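Local coordinates for protein galactose-binding lectin (Arachis hypogaea, PDB 1CIW) that binds galactose and galactose-containing sugars as a homotetrameric legume lectin that carries calcium and manganese ions, at residues 32-37 with 206-211; 38-43 with 210-215. All blocks are in the same frame, centred on the assembly; numbering follows the deposited sequence.

Contact 1. Residues 32-37 with 206-211; sequences IQLTNL and FSASGS. With GAL (beta-D-galactopyranose), chain E; NDG (2-acetamido-2-deoxy-alpha-D-glucopyranose), chain B.
Leu34 CA lies 5.9 Å from Ala208 CA and Thr35 CA 6.0 Å from Ser209 CA, so the chain leaving strand 32-33 runs locally in the same direction as the end of strand 201-209; the side chains of Leu34 and Thr35 reach across to Ala208 CB and to the backbone of strand 201-209. Leu34 has the larger share on its segment. Its CD1 reaches to 3.7 Å from Ala208 CB, and Leu34 CB comes equally near that methyl, so the alanine is held against the base and one branch of the leucine. The same CD1 lies 4.3 Å from Phe206 CB, while the phenyl ring packs edge-to-face with Trp223 and Phe69. In the legume lectin sandwich the two strands belong to different sheets, and the contact fills part of the apolar layer between them. Thr35 divides its branches: with CG2 anti to the carbonyl carbon, the methyl drops to 3.5 Å from Ala208 O and 3.6 Å from Ser209 CA, whereas OG1 is hydrogen-bonded to His218. Ser207 and Ser209 point away and bond to Leu106 O and Gly103 O. Past the strand end, Ser211 OG donates to galactose O5 at 3.0 Å.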
ATOM      1  N   ILE A  32     -16.827   4.730  15.637  1.00 23.47           N
ATOM      2  CA  ILE A  32     -16.634   5.841  16.540  1.00 18.17           C
ATOM      3  C   ILE A  32     -17.971   6.562  16.544  1.00 22.60           C
ATOM      4  O   ILE A  32     -18.573   6.763  15.488  1.00 24.28           O
ATOM      5  CB  ILE A  32     -15.527   6.777  16.010  1.00 11.63           C
ATOM      6  CG1 ILE A  32     -14.162   6.180  16.295  1.00 10.98           C
ATOM      7  CG2 ILE A  32     -15.601   8.128  16.656  1.00 13.26           C
ATOM      8  CD1 ILE A  32     -13.038   7.010  15.754  1.00 14.37           C
ATOM      9  N   GLN A  33     -18.509   6.807  17.729  1.00 19.63           N
ATOM     10  CA  GLN A  33     -19.754   7.546  17.867  1.00 15.75           C
ATOM     11  C   GLN A  33     -19.276   8.896  18.366  1.00 17.65           C
ATOM     12  O   GLN A  33     -18.673   8.980  19.436  1.00 19.72           O
ATOM     13  CB  GLN A  33     -20.658   6.899  18.894  1.00 12.43           C
ATOM     14  CG  GLN A  33     -21.990   7.589  19.019  1.00 22.95           C
ATOM     15  CD  GLN A  33     -22.955   6.813  19.885  1.00 32.48           C
ATOM     16  OE1 GLN A  33     -23.681   7.381  20.702  1.00 36.71           O
ATOM     17  NE2 GLN A  33     -22.954   5.501  19.732  1.00 36.91           N
ATOM     18  N   LEU A  34     -19.510   9.934  17.574  1.00 18.66           N
ATOM     19  CA  LEU A  34     -19.045  11.270  17.897  1.00 17.84           C
ATOM     20  C   LEU A  34     -19.736  12.052  19.014  1.00 23.40           C
ATOM     21  O   LEU A  34     -19.077  12.781  19.763  1.00 25.55           O
ATOM     22  CB  LEU A  34     -18.962  12.096  16.609  1.00 14.27           C
ATOM     23  CG  LEU A  34     -17.961  11.582  15.567  1.00 11.13           C
ATOM     24  CD1 LEU A  34     -18.064  12.366  14.288  1.00  9.62           C
ATOM     25  CD2 LEU A  34     -16.563  11.669  16.111  1.00  2.37           C
ATOM     26  N   THR A  35     -21.046  11.917  19.139  1.00 13.95           N
ATOM     27  CA  THR A  35     -21.739  12.654  20.178  1.00 13.17           C
ATOM     28  C   THR A  35     -22.444  11.808  21.223  1.00 14.06           C
ATOM     29  O   THR A  35     -22.780  10.649  20.980  1.00 15.55           O
ATOM     30  CB  THR A  35     -22.739  13.638  19.580  1.00 12.94           C
ATOM     31  OG1 THR A  35     -23.566  12.976  18.620  1.00 18.27           O
ATOM     32  CG2 THR A  35     -22.010  14.737  18.886  1.00 12.81           C
ATOM     33  N   ASN A  36     -22.650  12.399  22.395  1.00 14.01           N
ATOM     34  CA  ASN A  36     -23.347  11.734  23.479  1.00 16.24           C
ATOM     35  C   ASN A  36     -24.834  12.063  23.372  1.00 16.99           C
ATOM     36  O   ASN A  36     -25.227  13.215  23.527  1.00 21.38           O
ATOM     37  CB  ASN A  36     -22.819  12.216  24.822  1.00 29.05           C
ATOM     38  CG  ASN A  36     -23.301  11.363  25.975  1.00 37.90           C
ATOM     39  OD1 ASN A  36     -24.454  10.936  26.014  1.00 42.12           O
ATOM     40  ND2 ASN A  36     -22.419  11.104  26.922  1.00 46.33           N
ATOM     41  N   LEU A  37     -25.651  11.036  23.168  1.00 24.54           N
ATOM     42  CA  LEU A  37     -27.094  11.183  23.024  1.00 25.99           C
ATOM     43  C   LEU A  37     -27.831  11.735  24.250  1.00 29.05           C
ATOM     44  O   LEU A  37     -28.955  12.206  24.132  1.00 30.40           O
ATOM     45  CB  LEU A  37     -27.705   9.845  22.604  1.00 20.46           C
ATOM     46  CG  LEU A  37     -27.695   9.444  21.125  1.00 17.64           C
ATOM     47  CD1 LEU A  37     -26.526  10.054  20.361  1.00 23.69           C
ATOM     48  CD2 LEU A  37     -27.671   7.942  21.036  1.00 12.55           C
ATOM     49  N   PHE A 206     -12.560  14.479  12.102  1.00  7.85           N
ATOM     50  CA  PHE A 206     -14.003  14.626  11.986  1.00  8.53           C
ATOM     51  C   PHE A 206     -14.554  15.268  13.245  1.00 13.16           C
ATOM     52  O   PHE A 206     -13.956  15.171  14.321  1.00 16.56           O
ATOM     53  CB  PHE A 206     -14.661  13.261  11.814  1.00 14.29           C
ATOM     54  CG  PHE A 206     -14.171  12.495  10.632  1.00 21.22           C
ATOM     55  CD1 PHE A 206     -14.665  12.771   9.365  1.00 19.33           C
ATOM     56  CD2 PHE A 206     -13.182  11.525  10.778  1.00 17.96           C
ATOM     57  CE1 PHE A 206     -14.187  12.096   8.259  1.00 20.09           C
ATOM     58  CE2 PHE A 206     -12.693  10.841   9.674  1.00 17.65           C
ATOM     59  CZ  PHE A 206     -13.194  11.124   8.412  1.00 20.36           C
ATOM     60  N   SER A 207     -15.709  15.907  13.118  1.00 28.66           N
ATOM     61  CA  SER A 207     -16.376  16.547  14.251  1.00 25.86           C
ATOM     62  C   SER A 207     -17.890  16.514  14.026  1.00 24.34           C
ATOM     63  O   SER A 207     -18.358  16.566  12.881  1.00 27.69           O
ATOM     64  CB  SER A 207     -15.901  17.994  14.392  1.00 16.94           C
ATOM     65  OG  SER A 207     -16.598  18.666  15.431  1.00 19.80           O
ATOM     66  N   ALA A 208     -18.645  16.356  15.102  1.00 14.34           N
ATOM     67  CA  ALA A 208     -20.101  16.338  15.027  1.00 16.50           C
ATOM     68  C   ALA A 208     -20.644  16.963  16.300  1.00 16.90           C
ATOM     69  O   ALA A 208     -19.932  17.053  17.301  1.00 19.77           O
ATOM     70  CB  ALA A 208     -20.621  14.915  14.872  1.00 19.19           C
ATOM     71  N   SER A 209     -21.910  17.359  16.287  1.00 19.08           N
ATOM     72  CA  SER A 209     -22.509  17.977  17.457  1.00 15.98           C
ATOM     73  C   SER A 209     -24.019  17.919  17.445  1.00 17.37           C
ATOM     74  O   SER A 209     -24.637  17.573  16.434  1.00 18.30           O
ATOM     75  CB  SER A 209     -22.078  19.436  17.536  1.00 34.73           C
ATOM     76  OG  SER A 209     -22.419  20.109  16.330  1.00 31.03           O
ATOM     77  N   GLY A 210     -24.604  18.308  18.575  1.00 23.41           N
ATOM     78  CA  GLY A 210     -26.045  18.329  18.727  1.00 20.79           C
ATOM     79  C   GLY A 210     -26.417  19.478  19.649  1.00 22.09           C
ATOM     80  O   GLY A 210     -25.536  20.221  20.092  1.00 19.03           O
ATOM     81  N   SER A 211     -27.694  19.638  19.945  1.00 12.59           N
ATOM     82  CA  SER A 211     -28.119  20.719  20.819  1.00 15.22           C
ATOM     83  C   SER A 211     -28.939  20.119  21.935  1.00 18.30           C
ATOM     84  O   SER A 211     -28.672  19.025  22.386  1.00 18.09           O
ATOM     85  CB  SER A 211     -28.921  21.753  20.029  1.00 27.15           C
ATOM     86  OG  SER A 211     -30.088  21.171  19.477  1.00 30.78           O
TER
HETATM   87  C1  GAL E   2     -31.526  24.153  17.967  1.00 24.70           C
HETATM   88  C2  GAL E   2     -30.123  24.263  17.450  1.00 24.80           C
HETATM   89  C3  GAL E   2     -29.984  23.720  16.052  1.00 24.30           C
HETATM   90  C4  GAL E   2     -30.509  22.253  16.012  1.00 24.64           C
HETATM   91  C5  GAL E   2     -31.962  22.317  16.464  1.00 24.00           C
HETATM   92  C6  GAL E   2     -32.686  21.021  16.404  1.00 24.19           C
HETATM   93  O2  GAL E   2     -29.766  25.613  17.386  1.00 24.51           O
HETATM   94  O3  GAL E   2     -28.666  23.828  15.614  1.00 23.89           O
HETATM   95  O4  GAL E   2     -29.752  21.345  16.792  1.00 24.34           O
HETATM   96  O5  GAL E   2     -31.950  22.803  17.801  1.00 23.96           O
HETATM   97  O6  GAL E   2     -34.070  21.195  16.748  1.00 24.44           O
HETATM   98  C1  NDG B   1     -35.344  25.287  21.358  1.00133.57           C
HETATM   99  C2  NDG B   1     -34.470  23.750  21.346  1.00132.63           C
HETATM  100  C3  NDG B   1     -33.133  23.743  21.003  1.00133.16           C
HETATM  101  C4  NDG B   1     -32.883  24.657  19.871  1.00133.04           C
HETATM  102  C5  NDG B   1     -33.105  26.165  20.203  1.00133.11           C
HETATM  103  C6  NDG B   1     -33.154  27.099  19.023  1.00132.64           C
HETATM  104  C7  NDG B   1     -35.754  22.660  23.157  1.00133.00           C
HETATM  105  C8  NDG B   1     -35.944  21.902  24.480  1.00132.70           C
HETATM  106  O5  NDG B   1     -34.402  26.435  20.768  1.00133.18           O
HETATM  107  O3  NDG B   1     -32.671  22.413  20.726  1.00132.65           O
HETATM  108  O4  NDG B   1     -31.582  24.584  19.320  1.00133.49           O
HETATM  109  O6  NDG B   1     -34.131  26.590  18.142  1.00133.21           O
HETATM  110  O7  NDG B   1     -36.778  23.254  22.752  1.00132.76           O
HETATM  111  N2  NDG B   1     -34.578  23.034  22.725  1.00132.80           N
HETATM  112  O1  NDG B   1     -34.731  25.417  22.806  1.00133.21           O

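Contact 2. Residues 38-43 with 210-215; sequences NKVNSV and GSLGGR. With NDG (2-acetamido-2-deoxy-alpha-D-glucopyranose), chain B; GAL (beta-D-galactopyranose), chain E.
Asn41 and Ser211 bring the two loops closest, their CA atoms 4.1 Å apart. On the inner side the backbones are knit together: Gly210 N donates to Ser42 O at 3.1 Å, Asn41 CA makes a CH...O contact with Gly210 O, and Asn41 N gives a weak bond to Ser211 O. A water donates to Lys39 O and Ser211 O and accepts from Ser42 N, bridging the two chains.

Arg215 links this tight side to the wetter rim. Extended from CG to NE, it lays one guanidinium face beneath Lys39 O, which sits 3.8 Å above the plane and toward its rim, while NH2 donates to Leu212 O at 3.0 Å on an in-plane lone pair and NH1 bonds to Leu37 O. A second water joins Asn38 O to Arg215 NH1. The outer side is looser: Val40 and Leu212 lie side by side, CG1 of Val40 3.9 Å from CB of Leu212, and another water accepts from Asn41 ND2. Leu212 CD2 in turn meets the acetamido methyl C8 of the N-acetylglucosamine.

Ser211 OG accepts from Gly214 N in an ST motif. Gly213 N donates to O3 of the N-acetylglucosamine at 2.7 Å. Together with Asp83 and Asn127, which bond the galactose, the 210-215 loop forms part of the carbohydrate site of a legume lectin.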
ATOM      1  N   ASN A  38     -27.204  11.658  25.425  1.00 34.26           N
ATOM      2  CA  ASN A  38     -27.786  12.153  26.692  1.00 37.08           C
ATOM      3  C   ASN A  38     -27.256  13.491  27.181  1.00 37.23           C
ATOM      4  O   ASN A  38     -27.613  13.939  28.263  1.00 43.79           O
ATOM      5  CB  ASN A  38     -27.519  11.172  27.821  1.00 46.97           C
ATOM      6  CG  ASN A  38     -28.145   9.835  27.588  1.00 53.49           C
ATOM      7  OD1 ASN A  38     -29.318   9.756  27.451  1.00 57.47           O
ATOM      8  ND2 ASN A  38     -27.358   8.784  27.562  1.00 55.87           N
ATOM      9  N   LYS A  39     -26.401  14.135  26.401  1.00 19.93           N
ATOM     10  CA  LYS A  39     -25.823  15.402  26.801  1.00 12.39           C
ATOM     11  C   LYS A  39     -26.370  16.539  25.991  1.00 17.21           C
ATOM     12  O   LYS A  39     -26.538  16.436  24.781  1.00 23.42           O
ATOM     13  CB  LYS A  39     -24.302  15.395  26.628  1.00 15.92           C
ATOM     14  CG  LYS A  39     -23.507  15.238  27.907  1.00 29.36           C
ATOM     15  CD  LYS A  39     -22.016  15.401  27.650  1.00 35.45           C
ATOM     16  CE  LYS A  39     -21.554  16.856  27.637  1.00 48.02           C
ATOM     17  NZ  LYS A  39     -20.074  16.953  27.410  1.00 54.52           N
ATOM     18  N   VAL A  40     -26.631  17.640  26.674  1.00 33.11           N
ATOM     19  CA  VAL A  40     -27.079  18.831  26.002  1.00 32.05           C
ATOM     20  C   VAL A  40     -25.821  19.333  25.279  1.00 35.45           C
ATOM     21  O   VAL A  40     -24.724  18.896  25.584  1.00 39.95           O
ATOM     22  CB  VAL A  40     -27.592  19.871  27.017  1.00 18.80           C
ATOM     23  CG1 VAL A  40     -28.044  21.140  26.307  1.00 15.75           C
ATOM     24  CG2 VAL A  40     -28.743  19.277  27.824  1.00 21.25           C
ATOM     25  N   ASN A  41     -26.007  20.122  24.231  1.00 24.02           N
ATOM     26  CA  ASN A  41     -24.919  20.684  23.431  1.00 14.31           C
ATOM     27  C   ASN A  41     -23.664  19.832  23.288  1.00 12.06           C
ATOM     28  O   ASN A  41     -22.545  20.333  23.289  1.00 11.62           O
ATOM     29  CB  ASN A  41     -24.576  22.083  23.932  1.00 22.22           C
ATOM     30  CG  ASN A  41     -25.744  23.042  23.823  1.00 24.46           C
ATOM     31  OD1 ASN A  41     -25.802  24.041  24.529  1.00 33.95           O
ATOM     32  ND2 ASN A  41     -26.682  22.746  22.942  1.00 27.13           N
ATOM     33  N   SER A  42     -23.879  18.541  23.057  1.00 14.67           N
ATOM     34  CA  SER A  42     -22.812  17.563  22.914  1.00 14.53           C
ATOM     35  C   SER A  42     -21.897  17.845  21.722  1.00 15.64           C
ATOM     36  O   SER A  42     -22.357  18.263  20.655  1.00 20.18           O
ATOM     37  CB  SER A  42     -23.434  16.185  22.756  1.00 13.78           C
ATOM     38  OG  SER A  42     -22.444  15.190  22.711  1.00 17.43           O
ATOM     39  N   VAL A  43     -20.597  17.625  21.900  1.00 26.30           N
ATOM     40  CA  VAL A  43     -19.611  17.842  20.837  1.00 25.79           C
ATOM     41  C   VAL A  43     -18.534  16.770  20.945  1.00 25.30           C
ATOM     42  O   VAL A  43     -18.026  16.514  22.027  1.00 25.78           O
ATOM     43  CB  VAL A  43     -18.950  19.242  20.915  1.00 13.40           C
ATOM     44  CG1 VAL A  43     -17.860  19.364  19.866  1.00  6.66           C
ATOM     45  CG2 VAL A  43     -19.977  20.323  20.664  1.00 13.27           C
ATOM     46  N   GLY A 210     -24.604  18.308  18.575  1.00 23.41           N
ATOM     47  CA  GLY A 210     -26.045  18.329  18.727  1.00 20.79           C
ATOM     48  C   GLY A 210     -26.417  19.478  19.649  1.00 22.09           C
ATOM     49  O   GLY A 210     -25.536  20.221  20.092  1.00 19.03           O
ATOM     50  N   SER A 211     -27.694  19.638  19.945  1.00 12.59           N
ATOM     51  CA  SER A 211     -28.119  20.719  20.819  1.00 15.22           C
ATOM     52  C   SER A 211     -28.939  20.119  21.935  1.00 18.30           C
ATOM     53  O   SER A 211     -28.672  19.025  22.386  1.00 18.09           O
ATOM     54  CB  SER A 211     -28.921  21.753  20.029  1.00 27.15           C
ATOM     55  OG  SER A 211     -30.088  21.171  19.477  1.00 30.78           O
ATOM     56  N   LEU A 212     -29.947  20.851  22.422  1.00 22.28           N
ATOM     57  CA  LEU A 212     -30.774  20.335  23.490  1.00 20.53           C
ATOM     58  C   LEU A 212     -31.857  19.472  22.865  1.00 21.15           C
ATOM     59  O   LEU A 212     -32.087  18.351  23.295  1.00 23.04           O
ATOM     60  CB  LEU A 212     -31.404  21.498  24.266  1.00 22.09           C
ATOM     61  CG  LEU A 212     -31.999  21.265  25.663  1.00 21.30           C
ATOM     62  CD1 LEU A 212     -32.376  22.599  26.282  1.00 24.26           C
ATOM     63  CD2 LEU A 212     -33.196  20.355  25.613  1.00 21.18           C
ATOM     64  N   GLY A 213     -32.510  20.007  21.837  1.00 27.57           N
ATOM     65  CA  GLY A 213     -33.582  19.300  21.159  1.00 26.47           C
ATOM     66  C   GLY A 213     -33.143  18.502  19.951  1.00 24.21           C
ATOM     67  O   GLY A 213     -33.847  17.604  19.506  1.00 23.39           O
ATOM     68  N   GLY A 214     -32.003  18.859  19.382  1.00 20.01           N
ATOM     69  CA  GLY A 214     -31.498  18.141  18.231  1.00 12.41           C
ATOM     70  C   GLY A 214     -30.381  17.185  18.591  1.00 14.58           C
ATOM     71  O   GLY A 214     -29.327  17.606  19.047  1.00 12.81           O
ATOM     72  N   ARG A 215     -30.630  15.895  18.419  1.00 22.55           N
ATOM     73  CA  ARG A 215     -29.645  14.864  18.712  1.00 23.80           C
ATOM     74  C   ARG A 215     -29.884  13.688  17.779  1.00 26.40           C
ATOM     75  O   ARG A 215     -31.018  13.416  17.386  1.00 24.30           O
ATOM     76  CB  ARG A 215     -29.770  14.380  20.163  1.00 22.30           C
ATOM     77  CG  ARG A 215     -29.681  15.475  21.196  1.00 19.74           C
ATOM     78  CD  ARG A 215     -29.757  14.958  22.593  1.00 16.15           C
ATOM     79  NE  ARG A 215     -30.167  16.022  23.507  1.00 21.59           N
ATOM     80  CZ  ARG A 215     -30.423  15.844  24.797  1.00 23.38           C
ATOM     81  NH1 ARG A 215     -30.293  14.640  25.338  1.00 23.39           N
ATOM     82  NH2 ARG A 215     -30.864  16.851  25.542  1.00 23.81           N
TER
HETATM   83  C1  NDG B   1     -35.344  25.287  21.358  1.00133.57           C
HETATM   84  C2  NDG B   1     -34.470  23.750  21.346  1.00132.63           C
HETATM   85  C3  NDG B   1     -33.133  23.743  21.003  1.00133.16           C
HETATM   86  C4  NDG B   1     -32.883  24.657  19.871  1.00133.04           C
HETATM   87  C5  NDG B   1     -33.105  26.165  20.203  1.00133.11           C
HETATM   88  C6  NDG B   1     -33.154  27.099  19.023  1.00132.64           C
HETATM   89  C7  NDG B   1     -35.754  22.660  23.157  1.00133.00           C
HETATM   90  C8  NDG B   1     -35.944  21.902  24.480  1.00132.70           C
HETATM   91  O5  NDG B   1     -34.402  26.435  20.768  1.00133.18           O
HETATM   92  O3  NDG B   1     -32.671  22.413  20.726  1.00132.65           O
HETATM   93  O4  NDG B   1     -31.582  24.584  19.320  1.00133.49           O
HETATM   94  O6  NDG B   1     -34.131  26.590  18.142  1.00133.21           O
HETATM   95  O7  NDG B   1     -36.778  23.254  22.752  1.00132.76           O
HETATM   96  N2  NDG B   1     -34.578  23.034  22.725  1.00132.80           N
HETATM   97  O1  NDG B   1     -34.731  25.417  22.806  1.00133.21           O
HETATM   98  C1  GAL E   2     -31.526  24.153  17.967  1.00 24.70           C
HETATM   99  C2  GAL E   2     -30.123  24.263  17.450  1.00 24.80           C
HETATM  100  C3  GAL E   2     -29.984  23.720  16.052  1.00 24.30           C
HETATM  101  C4  GAL E   2     -30.509  22.253  16.012  1.00 24.64           C
HETATM  102  C5  GAL E   2     -31.962  22.317  16.464  1.00 24.00           C
HETATM  103  C6  GAL E   2     -32.686  21.021  16.404  1.00 24.19           C
HETATM  104  O2  GAL E   2     -29.766  25.613  17.386  1.00 24.51           O
HETATM  105  O3  GAL E   2     -28.666  23.828  15.614  1.00 23.89           O
HETATM  106  O4  GAL E   2     -29.752  21.345  16.792  1.00 24.34           O
HETATM  107  O5  GAL E   2     -31.950  22.803  17.801  1.00 23.96           O
HETATM  108  O6  GAL E   2     -34.070  21.195  16.748  1.00 24.44           O
HETATM  109  O   HOH W   1     -30.836  13.640  28.227  1.00 41.38           O
HETATM  110  O   HOH W   2     -26.520  17.393  22.324  1.00 22.73           O
HETATM  111  O   HOH W   3     -28.954  24.052  22.706  1.00 52.69           O

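In the fold
From the N terminus, the chain passes through strand 32-33 and the loop 34-42 into strand 43-53, then nearly 150 residues after that strand returns along strand 201-209 into the loop leading to strand 216-229. Both contacts close this long excursion. Contact 1 (32-37 with 206-211) and contact 2 (38-43 with 210-215) cross, their segments following in the same order on both sides and overlapping at Gly210 and Ser211. Their centres are 8 Å apart, and Asn36 N to Ser42 OG is a probable hydrogen bond between them. Contact 1 ties the two sheets of the sandwich together in the interior; contact 2 joins the loop before strand 43-53 to the sugar-binding loop between strands 201-209 and 216-229.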